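Single-stranded DNA specific exonuclease RecJ (PDB 2ZXR) degrades single-stranded DNA exonucleolytically in the 5' to 3' direction, using divalent metal ions, magnesium foremost. Local coordinates at residues Ala97-Asp102 / Glu200-Pro205; Pro13-Trp18 / Leu650-Glu655. One frame throughout, in Å; residues are numbered along the deposited sequence.

In the fold
Contact 1 lies at the surface and contact 2 is buried, and about 34 Å separates their nearest atoms. They share no helices. Residues 97-102 and 200-205 bring together the C-terminal ends of helices 83-98 and 187-201, both within the DHH family region, whereas residues 13-18 and 650-655 pair the start of helix 15-25 with the end of helix 643-655, so that contact 2 joins segments near the two ends of the modelled chain. Both are mostly apolar and depend on a leucine. In contact 1 three leucines meet through methyl groups alone and bury 99 Å²; in contact 2 one leucine lies on an alanine and the aliphatic part of a glutamate, burying 144 Å².

Contact 1. Residues Ala97-Asp102 / Glu200-Pro205; sequences AALGAD and ERLGLP
Leu99 reaches across to Leu202 and Leu204 with its two methyl branches, and these three side chains carry the whole contact. CD1 of Leu99 lies 3.8 Å from CD1 of Leu202, the two side chains meeting at a slant. The other branch, CD2, comes to 3.7 Å from CD1 of Leu204, and here the side chains run past one another in opposite directions. With CG beside the backbone N (chi1 -52°) and chi2 at 172°, the fork is directed at the other segment, one methyl to each leucine.

Packing is close at these two methyl pairs and slight around them. The nearest CA atoms, those of Leu99 and Leu202, remain 9.6 Å apart, and only 99 Å² is buried. Leu99 also touches Leu198 and His199 of helix 187-201, one turn back, while Leu204 is solvent-exposed.

Helix 83-98 is the crossover between the parallel neighbours 74-78 and 102-105, the latter an edge strand, and the contact sets its end beside that of helix 187-201, away from the metal site. Both helices end in a Schellman motif, with Gly100 and Gly203 taking positive phi; Gly100 N to Ala97 O, 3.1 Å, and Gly203 N to Glu200 O, 3.0 Å, are one of the two bonds of each. Between these two segments only methyl groups meet, so dispersion and the hydrophobic effect join them, with little directional constraint.

Contact 2. Residues Pro13-Trp18 / Leu650-Glu655; sequences PPLAQW and LLAYWE
Leu15 packs against Ala652 and Glu655 in a helix-to-helix contact that brings the first turn of helix 15-25 onto the last turns of helix 643-655, in the RecJ C-terminal domain. The backbones come close, with CA of Leu15 and CA of Ala652 6.9 Å apart, as the small alanine permits. Ala652 and Glu655 are three residues apart on their helix, so both turn toward Leu15.

The contacts across the interface are mostly apolar. CG of Leu15 lies 3.6 Å from CB of Glu655, and the two side chains pass each other in opposite directions, so the leucine meets the aliphatic part of the glutamate. CD1 is the branch turned to Glu655 CB (3.3 Å, short and doubtful, with chi2 of Leu15 an unusual -135°) and lies in van der Waals contact with Ala652 O at 3.8 Å. The CD2 branch approaches the alanine methyl more loosely, at 4.3 Å from CB of Ala652. Leu15 also touches Val656.

Polar interactions serve each side separately. Glu655 is bent at chi2 (-42°), and its carboxylate finds its partner along the chain, where OE2 forms a salt bridge with Arg658. Pro14 is the N-cap residue of helix 15-25, and its O accepts a bond from Trp18 N at 2.9 Å.

Aromatic packing flanks the contact. The Trp18 indole, bonded through NE1 to Pro29 O, touches Leu626 and Leu629 of helix 624-639, adding a second link between the N-terminal segment and the C-terminal domain. CG of Pro13 sits 3.4 Å above one face of the indole plane, displaced toward the rim.

Contact 1. Residues Ala97-Asp102 / Glu200-Pro205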
ATOM      1  N   ALA A  97       6.712  34.842   6.786  1.00 23.08           N
ATOM      2  CA  ALA A  97       7.841  35.746   6.874  1.00 22.90           C
ATOM      3  C   ALA A  97       8.163  36.334   5.488  1.00 24.24           C
ATOM      4  O   ALA A  97       8.664  37.468   5.380  1.00 23.99           O
ATOM      5  CB  ALA A  97       9.060  35.028   7.443  1.00 22.36           C
ATOM      6  N   ALA A  98       7.880  35.588   4.424  1.00 23.76           N
ATOM      7  CA  ALA A  98       8.151  36.123   3.091  1.00 23.95           C
ATOM      8  C   ALA A  98       7.159  37.246   2.785  1.00 24.12           C
ATOM      9  O   ALA A  98       7.432  38.095   1.943  1.00 23.31           O
ATOM     10  CB  ALA A  98       8.047  35.039   2.030  1.00 22.26           C
ATOM     11  N   LEU A  99       6.009  37.249   3.455  1.00 24.55           N
ATOM     12  CA  LEU A  99       5.025  38.301   3.207  1.00 26.85           C
ATOM     13  C   LEU A  99       5.240  39.510   4.135  1.00 28.40           C
ATOM     14  O   LEU A  99       4.488  40.476   4.096  1.00 29.69           O
ATOM     15  CB  LEU A  99       3.600  37.747   3.365  1.00 26.04           C
ATOM     16  CG  LEU A  99       3.311  36.480   2.541  1.00 25.64           C
ATOM     17  CD1 LEU A  99       1.963  35.922   2.915  1.00 26.47           C
ATOM     18  CD2 LEU A  99       3.352  36.796   1.054  1.00 25.19           C
ATOM     19  N   GLY A 100       6.261  39.442   4.981  1.00 29.41           N
ATOM     20  CA  GLY A 100       6.546  40.544   5.873  1.00 30.42           C
ATOM     21  C   GLY A 100       5.906  40.418   7.240  1.00 31.03           C
ATOM     22  O   GLY A 100       5.731  41.410   7.937  1.00 31.27           O
ATOM     23  N   ALA A 101       5.565  39.196   7.636  1.00 31.65           N
ATOM     24  CA  ALA A 101       4.941  38.972   8.933  1.00 32.16           C
ATOM     25  C   ALA A 101       5.992  38.913  10.019  1.00 33.03           C
ATOM     26  O   ALA A 101       7.165  38.653   9.743  1.00 33.51           O
ATOM     27  CB  ALA A 101       4.158  37.657   8.920  1.00 31.22           C
ATOM     28  N   ASP A 102       5.571  39.177  11.250  1.00 33.19           N
ATOM     29  CA  ASP A 102       6.464  39.070  12.398  1.00 34.07           C
ATOM     30  C   ASP A 102       6.059  37.708  12.980  1.00 33.08           C
ATOM     31  O   ASP A 102       5.231  37.598  13.883  1.00 32.58           O
ATOM     32  CB  ASP A 102       6.217  40.201  13.402  1.00 36.11           C
ATOM     33  CG  ASP A 102       7.004  40.021  14.693  1.00 38.53           C
ATOM     34  OD1 ASP A 102       7.947  39.196  14.727  1.00 39.45           O
ATOM     35  OD2 ASP A 102       6.681  40.717  15.683  1.00 40.27           O
ATOM     36  N   GLU A 200      -4.294  33.874  -1.961  1.00 27.76           N
ATOM     37  CA  GLU A 200      -5.468  34.204  -2.740  1.00 29.56           C
ATOM     38  C   GLU A 200      -6.032  35.545  -2.267  1.00 28.92           C
ATOM     39  O   GLU A 200      -6.336  36.406  -3.093  1.00 28.88           O
ATOM     40  CB  GLU A 200      -6.515  33.108  -2.591  1.00 31.81           C
ATOM     41  CG  GLU A 200      -6.080  31.822  -3.253  1.00 37.33           C
ATOM     42  CD  GLU A 200      -6.564  31.730  -4.679  1.00 40.90           C
ATOM     43  OE1 GLU A 200      -5.908  31.039  -5.513  1.00 43.01           O
ATOM     44  OE2 GLU A 200      -7.620  32.348  -4.958  1.00 43.79           O
ATOM     45  N   ARG A 201      -6.182  35.716  -0.952  1.00 28.24           N
ATOM     46  CA  ARG A 201      -6.696  36.974  -0.406  1.00 29.19           C
ATOM     47  C   ARG A 201      -5.816  38.152  -0.786  1.00 28.66           C
ATOM     48  O   ARG A 201      -6.325  39.238  -1.052  1.00 30.07           O
ATOM     49  CB  ARG A 201      -6.772  36.952   1.131  1.00 30.55           C
ATOM     50  CG  ARG A 201      -7.992  36.249   1.732  1.00 32.97           C
ATOM     51  CD  ARG A 201      -8.083  36.509   3.237  1.00 34.12           C
ATOM     52  NE  ARG A 201      -8.493  37.885   3.552  1.00 34.01           N
ATOM     53  CZ  ARG A 201      -9.755  38.315   3.530  1.00 35.33           C
ATOM     54  NH1 ARG A 201     -10.742  37.483   3.210  1.00 32.73           N
ATOM     55  NH2 ARG A 201     -10.039  39.582   3.836  1.00 36.03           N
ATOM     56  N   LEU A 202      -4.503  37.934  -0.798  1.00 26.96           N
ATOM     57  CA  LEU A 202      -3.553  38.981  -1.105  1.00 26.13           C
ATOM     58  C   LEU A 202      -3.346  39.182  -2.588  1.00 26.45           C
ATOM     59  O   LEU A 202      -2.535  40.008  -2.979  1.00 25.12           O
ATOM     60  CB  LEU A 202      -2.203  38.674  -0.451  1.00 26.47           C
ATOM     61  CG  LEU A 202      -2.185  38.654   1.088  1.00 25.95           C
ATOM     62  CD1 LEU A 202      -0.802  38.251   1.618  1.00 25.24           C
ATOM     63  CD2 LEU A 202      -2.557  40.046   1.588  1.00 25.60           C
ATOM     64  N   GLY A 203      -4.073  38.424  -3.411  1.00 25.77           N
ATOM     65  CA  GLY A 203      -3.908  38.552  -4.850  1.00 25.97           C
ATOM     66  C   GLY A 203      -2.582  38.017  -5.361  1.00 26.04           C
ATOM     67  O   GLY A 203      -2.050  38.520  -6.350  1.00 25.96           O
ATOM     68  N   LEU A 204      -2.038  36.995  -4.697  1.00 25.56           N
ATOM     69  CA  LEU A 204      -0.773  36.415  -5.120  1.00 24.52           C
ATOM     70  C   LEU A 204      -0.995  35.014  -5.717  1.00 24.65           C
ATOM     71  O   LEU A 204      -1.972  34.340  -5.407  1.00 24.77           O
ATOM     72  CB  LEU A 204       0.207  36.330  -3.937  1.00 24.36           C
ATOM     73  CG  LEU A 204       0.499  37.632  -3.187  1.00 25.69           C
ATOM     74  CD1 LEU A 204       1.454  37.363  -2.025  1.00 23.71           C
ATOM     75  CD2 LEU A 204       1.121  38.662  -4.160  1.00 25.76           C
ATOM     76  N   PRO A 205      -0.063  34.544  -6.562  1.00 23.92           N
ATOM     77  CA  PRO A 205      -0.210  33.223  -7.165  1.00 23.58           C
ATOM     78  C   PRO A 205      -0.059  32.100  -6.134  1.00 24.40           C
ATOM     79  O   PRO A 205       0.415  32.324  -5.011  1.00 24.19           O
ATOM     80  CB  PRO A 205       0.922  33.167  -8.188  1.00 24.07           C
ATOM     81  CG  PRO A 205       1.493  34.577  -8.246  1.00 24.51           C
ATOM     82  CD  PRO A 205       1.247  35.130  -6.887  1.00 23.85           C
TER

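Contact 2. Residues Pro13-Trp18 / Leu650-Glu655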
ATOM      1  N   PRO A  13     -13.176  -6.848 -13.498  1.00 31.62           N
ATOM      2  CA  PRO A  13     -14.231  -5.834 -13.619  1.00 32.85           C
ATOM      3  C   PRO A  13     -15.146  -6.170 -14.788  1.00 33.54           C
ATOM      4  O   PRO A  13     -14.861  -7.088 -15.568  1.00 33.37           O
ATOM      5  CB  PRO A  13     -13.440  -4.548 -13.867  1.00 32.21           C
ATOM      6  CG  PRO A  13     -12.296  -5.033 -14.701  1.00 32.16           C
ATOM      7  CD  PRO A  13     -11.896  -6.359 -14.041  1.00 31.22           C
ATOM      8  N   PRO A  14     -16.275  -5.456 -14.906  1.00 34.13           N
ATOM      9  CA  PRO A  14     -17.160  -5.753 -16.038  1.00 34.24           C
ATOM     10  C   PRO A  14     -16.429  -5.357 -17.326  1.00 34.92           C
ATOM     11  O   PRO A  14     -15.808  -4.285 -17.422  1.00 33.66           O
ATOM     12  CB  PRO A  14     -18.416  -4.908 -15.761  1.00 34.92           C
ATOM     13  CG  PRO A  14     -18.013  -3.955 -14.616  1.00 36.00           C
ATOM     14  CD  PRO A  14     -16.980  -4.724 -13.839  1.00 34.95           C
ATOM     15  N   LEU A  15     -16.487  -6.235 -18.316  1.00 34.93           N
ATOM     16  CA  LEU A  15     -15.787  -5.989 -19.567  1.00 35.30           C
ATOM     17  C   LEU A  15     -15.943  -4.617 -20.222  1.00 34.85           C
ATOM     18  O   LEU A  15     -14.949  -4.031 -20.652  1.00 34.23           O
ATOM     19  CB  LEU A  15     -16.135  -7.070 -20.579  1.00 35.54           C
ATOM     20  CG  LEU A  15     -15.480  -8.426 -20.346  1.00 36.56           C
ATOM     21  CD1 LEU A  15     -14.956  -8.914 -21.703  1.00 37.17           C
ATOM     22  CD2 LEU A  15     -14.335  -8.329 -19.352  1.00 35.33           C
ATOM     23  N   ALA A  16     -17.165  -4.105 -20.320  1.00 34.13           N
ATOM     24  CA  ALA A  16     -17.338  -2.794 -20.943  1.00 34.99           C
ATOM     25  C   ALA A  16     -16.576  -1.704 -20.181  1.00 35.20           C
ATOM     26  O   ALA A  16     -16.057  -0.783 -20.800  1.00 36.11           O
ATOM     27  CB  ALA A  16     -18.817  -2.430 -21.051  1.00 34.68           C
ATOM     28  N   GLN A  17     -16.499  -1.800 -18.848  1.00 35.48           N
ATOM     29  CA  GLN A  17     -15.750  -0.802 -18.086  1.00 35.34           C
ATOM     30  C   GLN A  17     -14.244  -1.081 -18.205  1.00 34.70           C
ATOM     31  O   GLN A  17     -13.436  -0.160 -18.263  1.00 34.81           O
ATOM     32  CB  GLN A  17     -16.146  -0.807 -16.606  1.00 36.60           C
ATOM     33  CG  GLN A  17     -17.634  -0.655 -16.321  1.00 37.89           C
ATOM     34  CD  GLN A  17     -17.916  -0.549 -14.821  1.00 40.22           C
ATOM     35  OE1 GLN A  17     -18.984  -0.948 -14.340  1.00 41.75           O
ATOM     36  NE2 GLN A  17     -16.961   0.001 -14.079  1.00 39.39           N
ATOM     37  N   TRP A  18     -13.863  -2.351 -18.258  1.00 33.80           N
ATOM     38  CA  TRP A  18     -12.444  -2.706 -18.374  1.00 32.64           C
ATOM     39  C   TRP A  18     -11.940  -2.070 -19.670  1.00 32.64           C
ATOM     40  O   TRP A  18     -10.871  -1.446 -19.723  1.00 30.53           O
ATOM     41  CB  TRP A  18     -12.305  -4.221 -18.455  1.00 33.07           C
ATOM     42  CG  TRP A  18     -10.983  -4.823 -18.057  1.00 33.95           C
ATOM     43  CD1 TRP A  18      -9.748  -4.211 -18.025  1.00 33.64           C
ATOM     44  CD2 TRP A  18     -10.755  -6.199 -17.727  1.00 33.80           C
ATOM     45  NE1 TRP A  18      -8.773  -5.135 -17.699  1.00 34.24           N
ATOM     46  CE2 TRP A  18      -9.364  -6.359 -17.513  1.00 33.28           C
ATOM     47  CE3 TRP A  18     -11.595  -7.316 -17.596  1.00 33.71           C
ATOM     48  CZ2 TRP A  18      -8.799  -7.586 -17.173  1.00 34.00           C
ATOM     49  CZ3 TRP A  18     -11.027  -8.539 -17.258  1.00 35.09           C
ATOM     50  CH2 TRP A  18      -9.643  -8.663 -17.050  1.00 34.16           C
ATOM     51  N   LEU A 650     -14.746 -17.700 -16.947  1.00 23.07           N
ATOM     52  CA  LEU A 650     -15.601 -18.176 -18.024  1.00 23.54           C
ATOM     53  C   LEU A 650     -16.567 -17.067 -18.416  1.00 23.86           C
ATOM     54  O   LEU A 650     -16.809 -16.849 -19.599  1.00 23.51           O
ATOM     55  CB  LEU A 650     -16.346 -19.447 -17.595  1.00 22.53           C
ATOM     56  CG  LEU A 650     -17.284 -20.058 -18.648  1.00 22.67           C
ATOM     57  CD1 LEU A 650     -16.579 -20.177 -19.997  1.00 22.68           C
ATOM     58  CD2 LEU A 650     -17.747 -21.417 -18.173  1.00 21.02           C
ATOM     59  N   LEU A 651     -17.111 -16.353 -17.432  1.00 25.25           N
ATOM     60  CA  LEU A 651     -18.012 -15.243 -17.750  1.00 26.34           C
ATOM     61  C   LEU A 651     -17.281 -14.193 -18.605  1.00 26.84           C
ATOM     62  O   LEU A 651     -17.828 -13.679 -19.584  1.00 26.28           O
ATOM     63  CB  LEU A 651     -18.525 -14.579 -16.479  1.00 27.96           C
ATOM     64  CG  LEU A 651     -19.342 -15.471 -15.538  1.00 29.20           C
ATOM     65  CD1 LEU A 651     -19.919 -14.582 -14.422  1.00 30.55           C
ATOM     66  CD2 LEU A 651     -20.482 -16.160 -16.302  1.00 29.15           C
ATOM     67  N   ALA A 652     -16.038 -13.878 -18.255  1.00 26.37           N
ATOM     68  CA  ALA A 652     -15.303 -12.883 -19.034  1.00 26.80           C
ATOM     69  C   ALA A 652     -15.067 -13.459 -20.426  1.00 27.21           C
ATOM     70  O   ALA A 652     -15.110 -12.738 -21.431  1.00 25.85           O
ATOM     71  CB  ALA A 652     -13.950 -12.534 -18.350  1.00 25.30           C
ATOM     72  N   TYR A 653     -14.826 -14.768 -20.469  1.00 28.19           N
ATOM     73  CA  TYR A 653     -14.588 -15.471 -21.726  1.00 29.53           C
ATOM     74  C   TYR A 653     -15.785 -15.333 -22.679  1.00 31.39           C
ATOM     75  O   TYR A 653     -15.591 -15.079 -23.869  1.00 31.18           O
ATOM     76  CB  TYR A 653     -14.307 -16.949 -21.467  1.00 29.25           C
ATOM     77  CG  TYR A 653     -14.105 -17.770 -22.730  1.00 31.01           C
ATOM     78  CD1 TYR A 653     -12.922 -17.697 -23.450  1.00 31.32           C
ATOM     79  CD2 TYR A 653     -15.116 -18.605 -23.214  1.00 32.74           C
ATOM     80  CE1 TYR A 653     -12.745 -18.428 -24.623  1.00 32.07           C
ATOM     81  CE2 TYR A 653     -14.943 -19.347 -24.391  1.00 32.76           C
ATOM     82  CZ  TYR A 653     -13.752 -19.245 -25.088  1.00 33.69           C
ATOM     83  OH  TYR A 653     -13.577 -19.951 -26.266  1.00 36.16           O
ATOM     84  N   TRP A 654     -17.010 -15.512 -22.176  1.00 33.02           N
ATOM     85  CA  TRP A 654     -18.194 -15.368 -23.043  1.00 35.50           C
ATOM     86  C   TRP A 654     -18.174 -13.935 -23.590  1.00 36.82           C
ATOM     87  O   TRP A 654     -18.395 -13.701 -24.771  1.00 35.81           O
ATOM     88  CB  TRP A 654     -19.526 -15.476 -22.291  1.00 34.71           C
ATOM     89  CG  TRP A 654     -19.820 -16.680 -21.438  1.00 35.71           C
ATOM     90  CD1 TRP A 654     -20.391 -16.667 -20.172  1.00 35.59           C
ATOM     91  CD2 TRP A 654     -19.677 -18.049 -21.787  1.00 33.70           C
ATOM     92  NE1 TRP A 654     -20.609 -17.942 -19.731  1.00 34.15           N
ATOM     93  CE2 TRP A 654     -20.182 -18.813 -20.696  1.00 34.87           C
ATOM     94  CE3 TRP A 654     -19.179 -18.708 -22.902  1.00 32.86           C
ATOM     95  CZ2 TRP A 654     -20.196 -20.203 -20.699  1.00 33.23           C
ATOM     96  CZ3 TRP A 654     -19.190 -20.065 -22.905  1.00 34.35           C
ATOM     97  CH2 TRP A 654     -19.696 -20.810 -21.803  1.00 34.77           C
ATOM     98  N   GLU A 655     -17.944 -12.975 -22.698  1.00 38.86           N
ATOM     99  CA  GLU A 655     -17.923 -11.578 -23.101  1.00 41.86           C
ATOM    100  C   GLU A 655     -16.872 -11.221 -24.151  1.00 43.07           C
ATOM    101  O   GLU A 655     -17.205 -10.639 -25.184  1.00 43.30           O
ATOM    102  CB  GLU A 655     -17.763 -10.676 -21.880  1.00 42.58           C
ATOM    103  CG  GLU A 655     -19.082 -10.103 -21.415  1.00 45.13           C
ATOM    104  CD  GLU A 655     -19.952  -9.647 -22.595  1.00 47.36           C
ATOM    105  OE1 GLU A 655     -19.577  -8.676 -23.302  1.00 47.83           O
ATOM    106  OE2 GLU A 655     -21.007 -10.277 -22.825  1.00 46.91           O
TER